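EmGH1 (Erythrobacter marinus, PDB 5Z87) probably hydrolyses beta-glucosides as a glycosyl hydrolase family 3 enzyme with a TIM-barrel-like N-terminal domain. Local coordinates at residues Phe162-Ser174 with Ala391-His405. Sequence-based numbering, arbitrary orientation.
Sequences FEATAKEARSRGS and ADPALAGRLARSTEH
The imidazole of His405 carries the methyl group of Ala164 over the centre of one face, a CH-pi contact with CB 3.4 Å from the ring centroid, while the carboxylate of Glu168 meets the ring at its edge. His405 ND1 donates to Glu168 OE2 (2.7 Å), using the anti lone pair of the oxygen. The bond is nearly straight, at 167°, and carboxylate and ring are nearly coplanar. Thr141 OG1 also bonds to Glu168 OE2, so two partners grip this buried oxygen. The other ring nitrogen, His405 NE2, lies 2.9 Å from water 1, which accepts from Lys167 NZ and donates to Glu404 OE2. Replacing His405 by alanine would remove the ring and is likely to leave Glu168 OE2 without its imidazole mate and open a gap against the Ala164 methyl.

Farther along, helix segments 162-171 and 393-399 run roughly antiparallel, at 146°, with their axes 8.7 Å apart at closest approach. Leu399 has CG anti to its carbonyl carbon (chi1 -68°), which lays CD1 against Lys167 CB at 3.6 Å. Small residues allow a closer approach at the next turn, where Ser171 OG sits 3.2 Å from Ala396 CA. Water 2 donates to Ala396 O and, weakly, to Glu168 O, bridging the two backbones. Helix 155-171 closes in a Schellman motif with Gly173 at C-prime; here Asp392 N, from the N-cap of helix 393-399, donates to Ser171 O (3.0 Å), and Ala391 CB packs on Gly173.

The contact joins helix 155-171, which precedes strand 176-177 of the parallel sheet in the TIM-barrel-type N-terminal domain, to helix 393-399 and the start of helix 403-416, which runs on to strand 418-422 of a mixed sheet. Helix 101-116 touches Arg172, Ala391 and Ala400, and helix 201-216 packs on Phe162 and Ala166.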
# COMPACT_ATOMS: atom_id res chain seq x y z
N PHE A 162 15.33 -26.75 13.97
CA PHE A 162 16.53 -25.98 13.69
C PHE A 162 17.72 -26.44 14.51
O PHE A 162 18.86 -26.18 14.12
CB PHE A 162 16.21 -24.48 13.84
CG PHE A 162 15.40 -23.97 12.69
CD1 PHE A 162 16.00 -23.66 11.49
CD2 PHE A 162 14.01 -23.91 12.77
CE1 PHE A 162 15.25 -23.23 10.40
CE2 PHE A 162 13.25 -23.48 11.68
CZ PHE A 162 13.87 -23.14 10.50
N GLU A 163 17.49 -27.16 15.61
CA GLU A 163 18.57 -27.90 16.23
C GLU A 163 19.12 -28.96 15.28
O GLU A 163 20.33 -29.08 15.10
CB GLU A 163 18.08 -28.53 17.54
CG GLU A 163 19.15 -29.25 18.36
CD GLU A 163 18.54 -30.02 19.51
OE1 GLU A 163 18.09 -31.16 19.28
OE2 GLU A 163 18.48 -29.48 20.64
N ALA A 164 18.22 -29.72 14.63
CA ALA A 164 18.66 -30.70 13.64
C ALA A 164 19.37 -30.02 12.48
O ALA A 164 20.39 -30.53 11.99
CB ALA A 164 17.47 -31.52 13.12
N THR A 165 18.85 -28.88 12.03
CA THR A 165 19.46 -28.16 10.92
C THR A 165 20.86 -27.66 11.29
O THR A 165 21.78 -27.70 10.46
CB THR A 165 18.57 -26.98 10.51
OG1 THR A 165 17.29 -27.46 10.06
CG2 THR A 165 19.24 -26.20 9.39
N ALA A 166 21.03 -27.16 12.52
CA ALA A 166 22.33 -26.68 12.94
C ALA A 166 23.37 -27.81 12.97
O ALA A 166 24.51 -27.64 12.51
CB ALA A 166 22.22 -26.00 14.31
N LYS A 167 22.98 -28.98 13.49
CA LYS A 167 23.86 -30.15 13.50
C LYS A 167 24.37 -30.45 12.10
O LYS A 167 25.57 -30.65 11.89
CB LYS A 167 23.12 -31.38 14.04
CG LYS A 167 22.96 -31.43 15.53
CD LYS A 167 22.13 -32.66 15.91
CE LYS A 167 21.81 -32.65 17.40
NZ LYS A 167 20.82 -33.70 17.75
N GLU A 168 23.45 -30.51 11.14
CA GLU A 168 23.83 -30.84 9.77
C GLU A 168 24.75 -29.77 9.19
O GLU A 168 25.69 -30.08 8.46
CB GLU A 168 22.57 -31.02 8.90
CG GLU A 168 21.63 -32.13 9.38
CD GLU A 168 20.60 -32.60 8.34
OE1 GLU A 168 20.68 -32.21 7.15
OE2 GLU A 168 19.71 -33.38 8.73
N ALA A 169 24.50 -28.50 9.53
CA ALA A 169 25.31 -27.42 8.97
C ALA A 169 26.71 -27.41 9.59
O ALA A 169 27.72 -27.34 8.87
CB ALA A 169 24.61 -26.07 9.19
N ARG A 170 26.80 -27.48 10.92
CA ARG A 170 28.09 -27.39 11.59
C ARG A 170 28.97 -28.59 11.25
O ARG A 170 30.18 -28.44 11.01
CB ARG A 170 27.88 -27.25 13.10
CG ARG A 170 29.11 -26.82 13.89
CD ARG A 170 29.64 -25.47 13.41
NE ARG A 170 31.00 -25.19 13.88
CZ ARG A 170 31.27 -24.43 14.94
NH1 ARG A 170 32.53 -24.23 15.31
NH2 ARG A 170 30.29 -23.89 15.64
N SER A 171 28.39 -29.78 11.19
CA SER A 171 29.17 -30.96 10.82
C SER A 171 29.72 -30.85 9.41
O SER A 171 30.74 -31.49 9.10
CB SER A 171 28.31 -32.23 10.95
OG SER A 171 27.35 -32.28 9.90
N ARG A 172 29.10 -30.06 8.54
CA ARG A 172 29.58 -29.86 7.18
C ARG A 172 30.46 -28.62 7.04
O ARG A 172 30.82 -28.24 5.92
CB ARG A 172 28.40 -29.79 6.20
CG ARG A 172 27.61 -31.10 6.09
CD ARG A 172 26.28 -30.95 5.35
NE ARG A 172 26.49 -30.73 3.92
CZ ARG A 172 25.72 -31.23 2.96
NH1 ARG A 172 24.65 -31.97 3.27
NH2 ARG A 172 26.01 -30.99 1.69
N GLY A 173 30.83 -27.98 8.15
CA GLY A 173 31.77 -26.90 8.10
C GLY A 173 31.18 -25.51 8.13
O GLY A 173 31.94 -24.53 8.12
N SER A 174 29.86 -25.38 8.19
CA SER A 174 29.24 -24.07 8.26
C SER A 174 28.99 -23.70 9.72
O SER A 174 28.36 -24.46 10.45
CB SER A 174 27.92 -24.06 7.48
OG SER A 174 27.20 -22.86 7.69
N ALA A 391 35.37 -28.94 10.48
CA ALA A 391 34.21 -29.73 10.06
C ALA A 391 34.42 -31.16 10.56
O ALA A 391 35.40 -31.45 11.26
CB ALA A 391 34.03 -29.67 8.55
N ASP A 392 33.52 -32.06 10.18
CA ASP A 392 33.51 -33.44 10.68
C ASP A 392 32.86 -34.32 9.63
O ASP A 392 31.66 -34.60 9.69
CB ASP A 392 32.78 -33.57 12.01
CG ASP A 392 32.94 -34.96 12.65
OD1 ASP A 392 33.30 -35.92 11.94
OD2 ASP A 392 32.71 -35.08 13.87
N PRO A 393 33.64 -34.80 8.65
CA PRO A 393 33.03 -35.48 7.50
C PRO A 393 32.18 -36.69 7.87
O PRO A 393 31.14 -36.91 7.25
CB PRO A 393 34.25 -35.87 6.65
CG PRO A 393 35.28 -34.83 7.01
CD PRO A 393 35.08 -34.55 8.47
N ALA A 394 32.58 -37.46 8.88
CA ALA A 394 31.87 -38.71 9.15
C ALA A 394 30.57 -38.46 9.89
O ALA A 394 29.55 -39.10 9.60
CB ALA A 394 32.77 -39.68 9.93
N LEU A 395 30.58 -37.55 10.86
CA LEU A 395 29.34 -37.12 11.49
C LEU A 395 28.39 -36.49 10.48
O LEU A 395 27.19 -36.75 10.50
CB LEU A 395 29.63 -36.14 12.63
CG LEU A 395 28.37 -35.59 13.31
CD1 LEU A 395 27.59 -36.74 13.95
CD2 LEU A 395 28.72 -34.49 14.33
N ALA A 396 28.93 -35.65 9.59
CA ALA A 396 28.11 -35.05 8.54
C ALA A 396 27.37 -36.12 7.74
O ALA A 396 26.23 -35.91 7.31
CB ALA A 396 28.98 -34.21 7.60
N GLY A 397 28.00 -37.28 7.54
CA GLY A 397 27.34 -38.36 6.81
C GLY A 397 26.27 -39.06 7.63
O GLY A 397 25.24 -39.48 7.10
N ARG A 398 26.48 -39.17 8.94
CA ARG A 398 25.48 -39.82 9.77
C ARG A 398 24.25 -38.93 9.98
O ARG A 398 23.13 -39.44 10.06
CB ARG A 398 26.10 -40.20 11.11
CG ARG A 398 27.22 -41.23 10.96
CD ARG A 398 27.56 -41.86 12.29
NE ARG A 398 28.07 -40.89 13.26
CZ ARG A 398 29.30 -40.39 13.24
NH1 ARG A 398 30.15 -40.76 12.28
NH2 ARG A 398 29.68 -39.53 14.17
N LEU A 399 24.44 -37.61 10.07
CA LEU A 399 23.34 -36.70 10.39
C LEU A 399 22.43 -36.45 9.20
O LEU A 399 21.21 -36.37 9.35
CB LEU A 399 23.87 -35.37 10.90
CG LEU A 399 24.58 -35.38 12.25
CD1 LEU A 399 25.12 -33.99 12.54
CD2 LEU A 399 23.64 -35.84 13.34
N ALA A 400 23.02 -36.28 8.02
CA ALA A 400 22.27 -35.87 6.84
C ALA A 400 21.11 -36.82 6.55
O ALA A 400 21.31 -38.00 6.26
CB ALA A 400 23.21 -35.81 5.64
N ARG A 401 19.89 -36.27 6.63
CA ARG A 401 18.66 -37.00 6.32
C ARG A 401 18.59 -38.29 7.12
O ARG A 401 18.10 -39.32 6.65
CB ARG A 401 18.54 -37.27 4.82
CG ARG A 401 18.31 -36.00 4.01
CD ARG A 401 17.84 -36.33 2.60
NE ARG A 401 16.51 -36.91 2.62
CZ ARG A 401 16.11 -37.90 1.83
NH1 ARG A 401 16.95 -38.44 0.96
NH2 ARG A 401 14.87 -38.36 1.93
N SER A 402 19.08 -38.22 8.35
CA SER A 402 19.03 -39.36 9.26
C SER A 402 17.58 -39.76 9.51
O SER A 402 16.64 -39.00 9.24
CB SER A 402 19.70 -39.01 10.57
OG SER A 402 18.88 -38.12 11.31
N THR A 403 17.39 -40.96 10.04
CA THR A 403 16.03 -41.45 10.26
C THR A 403 15.31 -40.56 11.27
O THR A 403 14.12 -40.25 11.09
CB THR A 403 16.07 -42.91 10.70
OG1 THR A 403 16.36 -43.73 9.56
CG2 THR A 403 14.73 -43.34 11.30
N GLU A 404 16.01 -40.11 12.30
CA GLU A 404 15.40 -39.20 13.26
C GLU A 404 15.05 -37.85 12.61
O GLU A 404 13.99 -37.28 12.91
CB GLU A 404 16.34 -39.01 14.45
CG GLU A 404 16.05 -37.79 15.29
CD GLU A 404 17.05 -37.63 16.43
OE1 GLU A 404 17.58 -38.66 16.91
OE2 GLU A 404 17.32 -36.48 16.83
N HIS A 405 15.90 -37.35 11.72
CA HIS A 405 15.62 -36.06 11.11
C HIS A 405 14.52 -36.16 10.06
O HIS A 405 13.69 -35.25 9.94
CB HIS A 405 16.91 -35.46 10.51
CG HIS A 405 17.88 -34.96 11.54
ND1 HIS A 405 19.04 -34.29 11.21
CD2 HIS A 405 17.85 -35.01 12.89
CE1 HIS A 405 19.69 -33.97 12.31
NE2 HIS A 405 18.99 -34.39 13.35
O HOH W 1 18.66 -33.62 16.15
O HOH W 2 25.10 -33.29 7.75